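Local coordinates for protein Pyrsv_gp04 (Pyrobaculum spherical virus, PDB 2VXZ) that is of unknown function but carries a domain of the helix-turn-helix clan and is probably a viral transcriptional regulator, at residues A[130-142]-A[146-157]. Numbering follows the deposited sequence.
Sequences FLNHLLKMIYGEP and TDETVYLTANRK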
# COMPACT_ATOMS: atom_id res chain seq x y z
N PHE A 130 4.42 5.60 -3.73
CA PHE A 130 4.17 4.38 -2.96
C PHE A 130 5.01 3.23 -3.53
O PHE A 130 5.71 2.53 -2.80
CB PHE A 130 2.68 4.03 -3.02
CG PHE A 130 2.33 2.73 -2.34
CD1 PHE A 130 2.02 2.71 -0.99
CD2 PHE A 130 2.26 1.55 -3.06
CE1 PHE A 130 1.67 1.52 -0.36
CE2 PHE A 130 1.91 0.37 -2.45
CZ PHE A 130 1.62 0.35 -1.09
N LEU A 131 4.92 3.02 -4.83
CA LEU A 131 5.68 1.93 -5.48
C LEU A 131 7.21 2.17 -5.44
O LEU A 131 8.00 1.22 -5.35
CB LEU A 131 5.20 1.76 -6.92
CG LEU A 131 3.77 1.21 -7.07
CD1 LEU A 131 3.37 1.22 -8.52
CD2 LEU A 131 3.64 -0.18 -6.48
N ASN A 132 7.62 3.44 -5.49
CA ASN A 132 9.03 3.80 -5.33
C ASN A 132 9.52 3.38 -3.95
O ASN A 132 10.61 2.84 -3.81
CB ASN A 132 9.23 5.30 -5.50
CG ASN A 132 10.69 5.69 -5.52
OD1 ASN A 132 11.44 5.21 -6.36
ND2 ASN A 132 11.10 6.57 -4.59
N HIS A 133 8.71 3.64 -2.93
CA HIS A 133 9.08 3.27 -1.57
C HIS A 133 9.25 1.75 -1.44
O HIS A 133 10.20 1.27 -0.81
CB HIS A 133 8.02 3.77 -0.59
CG HIS A 133 8.41 3.59 0.84
ND1 HIS A 133 9.28 4.43 1.49
CD2 HIS A 133 8.08 2.63 1.73
CE1 HIS A 133 9.45 4.01 2.73
NE2 HIS A 133 8.73 2.91 2.90
N LEU A 134 8.34 1.01 -2.07
CA LEU A 134 8.38 -0.45 -2.08
C LEU A 134 9.64 -0.93 -2.78
O LEU A 134 10.34 -1.85 -2.30
CB LEU A 134 7.12 -1.00 -2.77
CG LEU A 134 6.93 -2.53 -2.85
CD1 LEU A 134 7.02 -3.20 -1.47
CD2 LEU A 134 5.60 -2.89 -3.53
N LEU A 135 9.94 -0.35 -3.94
CA LEU A 135 11.13 -0.77 -4.69
C LEU A 135 12.40 -0.50 -3.88
O LEU A 135 13.33 -1.31 -3.87
CB LEU A 135 11.20 -0.09 -6.06
CG LEU A 135 10.22 -0.57 -7.12
CD1 LEU A 135 10.27 0.31 -8.35
CD2 LEU A 135 10.48 -2.02 -7.51
N LYS A 136 12.44 0.62 -3.19
CA LYS A 136 13.62 0.96 -2.41
C LYS A 136 13.80 -0.01 -1.24
O LYS A 136 14.94 -0.32 -0.83
CB LYS A 136 13.48 2.40 -1.92
CG LYS A 136 14.76 3.13 -1.69
CD LYS A 136 14.46 4.60 -1.45
CE LYS A 136 15.32 5.49 -2.32
NZ LYS A 136 15.12 6.94 -1.99
N MSE A 137 12.69 -0.49 -0.69
CA MSE A 137 12.74 -1.48 0.40
C MSE A 137 13.31 -2.82 -0.06
O MSE A 137 13.97 -3.51 0.71
CB MSE A 137 11.36 -1.73 0.99
CG MSE A 137 10.84 -0.57 1.77
SE MSE A 137 9.03 -0.94 2.38
CE MSE A 137 9.22 -2.80 2.73
N ILE A 138 13.06 -3.17 -1.32
CA ILE A 138 13.47 -4.44 -1.88
C ILE A 138 14.91 -4.41 -2.43
O ILE A 138 15.68 -5.36 -2.20
CB ILE A 138 12.52 -4.89 -3.01
CG1 ILE A 138 11.08 -5.02 -2.49
CG2 ILE A 138 13.00 -6.21 -3.60
CD1 ILE A 138 10.04 -5.17 -3.59
N TYR A 139 15.25 -3.34 -3.14
CA TYR A 139 16.47 -3.26 -3.96
C TYR A 139 17.47 -2.22 -3.46
O TYR A 139 18.57 -2.08 -4.03
CB TYR A 139 16.09 -2.97 -5.44
CG TYR A 139 15.19 -4.04 -6.04
CD1 TYR A 139 15.67 -5.32 -6.28
CD2 TYR A 139 13.86 -3.78 -6.34
CE1 TYR A 139 14.85 -6.30 -6.81
CE2 TYR A 139 13.03 -4.77 -6.87
CZ TYR A 139 13.53 -6.03 -7.10
OH TYR A 139 12.73 -7.03 -7.59
N GLY A 140 17.12 -1.48 -2.41
CA GLY A 140 18.00 -0.43 -1.90
C GLY A 140 17.93 0.83 -2.74
O GLY A 140 17.06 0.97 -3.59
N GLU A 141 18.88 1.74 -2.52
CA GLU A 141 18.88 3.02 -3.21
C GLU A 141 19.02 2.84 -4.71
O GLU A 141 19.78 1.99 -5.17
CB GLU A 141 19.99 3.92 -2.70
CG GLU A 141 19.89 4.27 -1.25
CD GLU A 141 18.68 5.10 -0.94
OE1 GLU A 141 18.36 6.01 -1.73
OE2 GLU A 141 18.04 4.84 0.09
N PRO A 142 18.31 3.66 -5.49
CA PRO A 142 18.31 3.46 -6.94
C PRO A 142 19.63 3.82 -7.61
O PRO A 142 20.40 4.64 -7.11
CB PRO A 142 17.22 4.42 -7.42
CG PRO A 142 17.16 5.47 -6.42
CD PRO A 142 17.46 4.80 -5.10
N THR A 146 17.33 10.65 -10.81
CA THR A 146 16.60 11.84 -11.28
C THR A 146 15.61 11.53 -12.38
O THR A 146 15.88 10.70 -13.26
CB THR A 146 17.55 12.92 -11.81
OG1 THR A 146 18.17 12.45 -13.01
CG2 THR A 146 18.60 13.24 -10.77
N ASP A 147 14.48 12.23 -12.33
CA ASP A 147 13.32 11.98 -13.17
C ASP A 147 12.72 10.64 -12.71
O ASP A 147 12.17 10.54 -11.60
CB ASP A 147 13.68 12.00 -14.67
CG ASP A 147 14.24 13.34 -15.13
OD1 ASP A 147 14.18 14.35 -14.39
OD2 ASP A 147 14.75 13.38 -16.28
N GLU A 148 12.84 9.62 -13.55
CA GLU A 148 12.37 8.28 -13.23
C GLU A 148 13.49 7.54 -12.50
O GLU A 148 14.63 7.51 -12.96
CB GLU A 148 11.99 7.58 -14.53
CG GLU A 148 11.32 6.23 -14.38
CD GLU A 148 11.00 5.63 -15.74
OE1 GLU A 148 11.22 6.31 -16.76
OE2 GLU A 148 10.52 4.49 -15.80
N THR A 149 13.16 6.98 -11.34
CA THR A 149 14.11 6.20 -10.56
C THR A 149 14.25 4.84 -11.20
O THR A 149 13.27 4.25 -11.61
CB THR A 149 13.69 6.00 -9.09
OG1 THR A 149 12.28 5.73 -9.01
CG2 THR A 149 14.02 7.21 -8.25
N VAL A 150 15.47 4.34 -11.30
CA VAL A 150 15.73 3.02 -11.83
C VAL A 150 16.56 2.20 -10.83
O VAL A 150 17.61 2.64 -10.38
CB VAL A 150 16.43 3.07 -13.21
CG1 VAL A 150 16.61 1.67 -13.75
CG2 VAL A 150 15.61 3.92 -14.19
N TYR A 151 16.04 1.03 -10.49
CA TYR A 151 16.62 0.11 -9.50
C TYR A 151 17.19 -1.09 -10.23
O TYR A 151 16.57 -1.60 -11.15
CB TYR A 151 15.51 -0.37 -8.53
CG TYR A 151 14.98 0.75 -7.68
CD1 TYR A 151 15.55 1.04 -6.45
CD2 TYR A 151 13.96 1.59 -8.14
CE1 TYR A 151 15.10 2.12 -5.68
CE2 TYR A 151 13.51 2.67 -7.37
CZ TYR A 151 14.08 2.92 -6.13
OH TYR A 151 13.65 3.99 -5.38
N LEU A 152 18.36 -1.55 -9.79
CA LEU A 152 18.99 -2.75 -10.34
C LEU A 152 18.47 -3.93 -9.56
O LEU A 152 18.62 -3.98 -8.34
CB LEU A 152 20.51 -2.66 -10.23
CG LEU A 152 21.18 -1.50 -10.95
CD1 LEU A 152 22.67 -1.46 -10.63
CD2 LEU A 152 20.94 -1.62 -12.46
N THR A 153 17.86 -4.89 -10.26
CA THR A 153 17.29 -6.06 -9.57
C THR A 153 18.39 -6.94 -8.96
O THR A 153 18.17 -7.60 -7.94
CB THR A 153 16.31 -6.85 -10.46
OG1 THR A 153 16.96 -7.28 -11.66
CG2 THR A 153 15.06 -5.99 -10.79
N ALA A 154 19.61 -6.88 -9.52
CA ALA A 154 20.77 -7.55 -8.89
C ALA A 154 21.09 -7.09 -7.46
O ALA A 154 21.82 -7.77 -6.73
CB ALA A 154 22.01 -7.35 -9.77
N ASN A 155 20.59 -5.91 -7.06
CA ASN A 155 20.84 -5.37 -5.73
C ASN A 155 19.79 -5.79 -4.68
O ASN A 155 19.75 -5.22 -3.58
CB ASN A 155 20.92 -3.83 -5.78
CG ASN A 155 22.20 -3.33 -6.39
OD1 ASN A 155 23.08 -4.11 -6.78
ND2 ASN A 155 22.34 -2.00 -6.46
N ARG A 156 18.95 -6.77 -5.02
CA ARG A 156 17.96 -7.34 -4.09
C ARG A 156 18.53 -7.52 -2.68
O ARG A 156 19.57 -8.15 -2.50
CB ARG A 156 17.43 -8.68 -4.61
CG ARG A 156 16.37 -9.34 -3.73
CD ARG A 156 16.25 -10.83 -4.00
NE ARG A 156 15.21 -11.46 -3.18
CZ ARG A 156 15.38 -12.47 -2.32
NH1 ARG A 156 16.57 -13.03 -2.10
NH2 ARG A 156 14.32 -12.92 -1.66
N LYS A 157 17.81 -6.94 -1.70
CA LYS A 157 18.12 -6.92 -0.27
C LYS A 157 18.76 -5.60 0.17
O LYS A 157 18.05 -4.60 0.40
CB LYS A 157 18.97 -8.11 0.18
CG LYS A 157 19.10 -8.19 1.68
CD LYS A 157 19.40 -9.60 2.16
CE LYS A 157 18.93 -9.79 3.58
NZ LYS A 157 17.47 -9.55 3.73
O HOH W 1 20.22 -0.59 -5.19
O HOH W 2 19.77 -0.03 -7.91
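Tyr151 slots its ring between the last turns of helix 125-139 and Pro142, and can be traced outward atom by atom. Its CB packs against CB of Tyr139 at 4.1 Å. With CG anti to the carbonyl carbon, the ring enters the gap with both faces covered. Leu135 CB stands over one face, 3.9 Å from the Tyr151 ring centroid and 17° off the normal; Pro142 CB sits over the other, 3.8 Å from the same Tyr151 centroid, so each makes a CH-pi contact. Along the rim, Tyr151 CE1 comes within 3.1 Å of Gly140 O, which lies near the ring plane, and CE2 approaches Asn132 OD1. At the tip, Tyr151 OH donates to Asn132 OD1 (2.7 Å), while the aliphatic chain of Lys136 crosses beside it.

Gly140, with positive phi, ends the helix; the chain runs out through a loop and returns along the helix end, where strand 151-152 pairs antiparallel with strand 94-95 inside the predicted regulator domain.

Thr149 OG1 gives Asn132 OD1 a second hydrogen bond, 2.8 Å long. The two donors reach the oxygen from opposite faces of the amide, 47° and 41° out of its plane, a grip that should restrain rotation of the Asn132 amide. Farther along, Tyr139 CE1 lies 3.7 Å from Thr153 CA, the Thr153 hydroxyl bonds to Leu92 O, and Lys157 N donates to Ile138 O (2.7 Å) near the helix end.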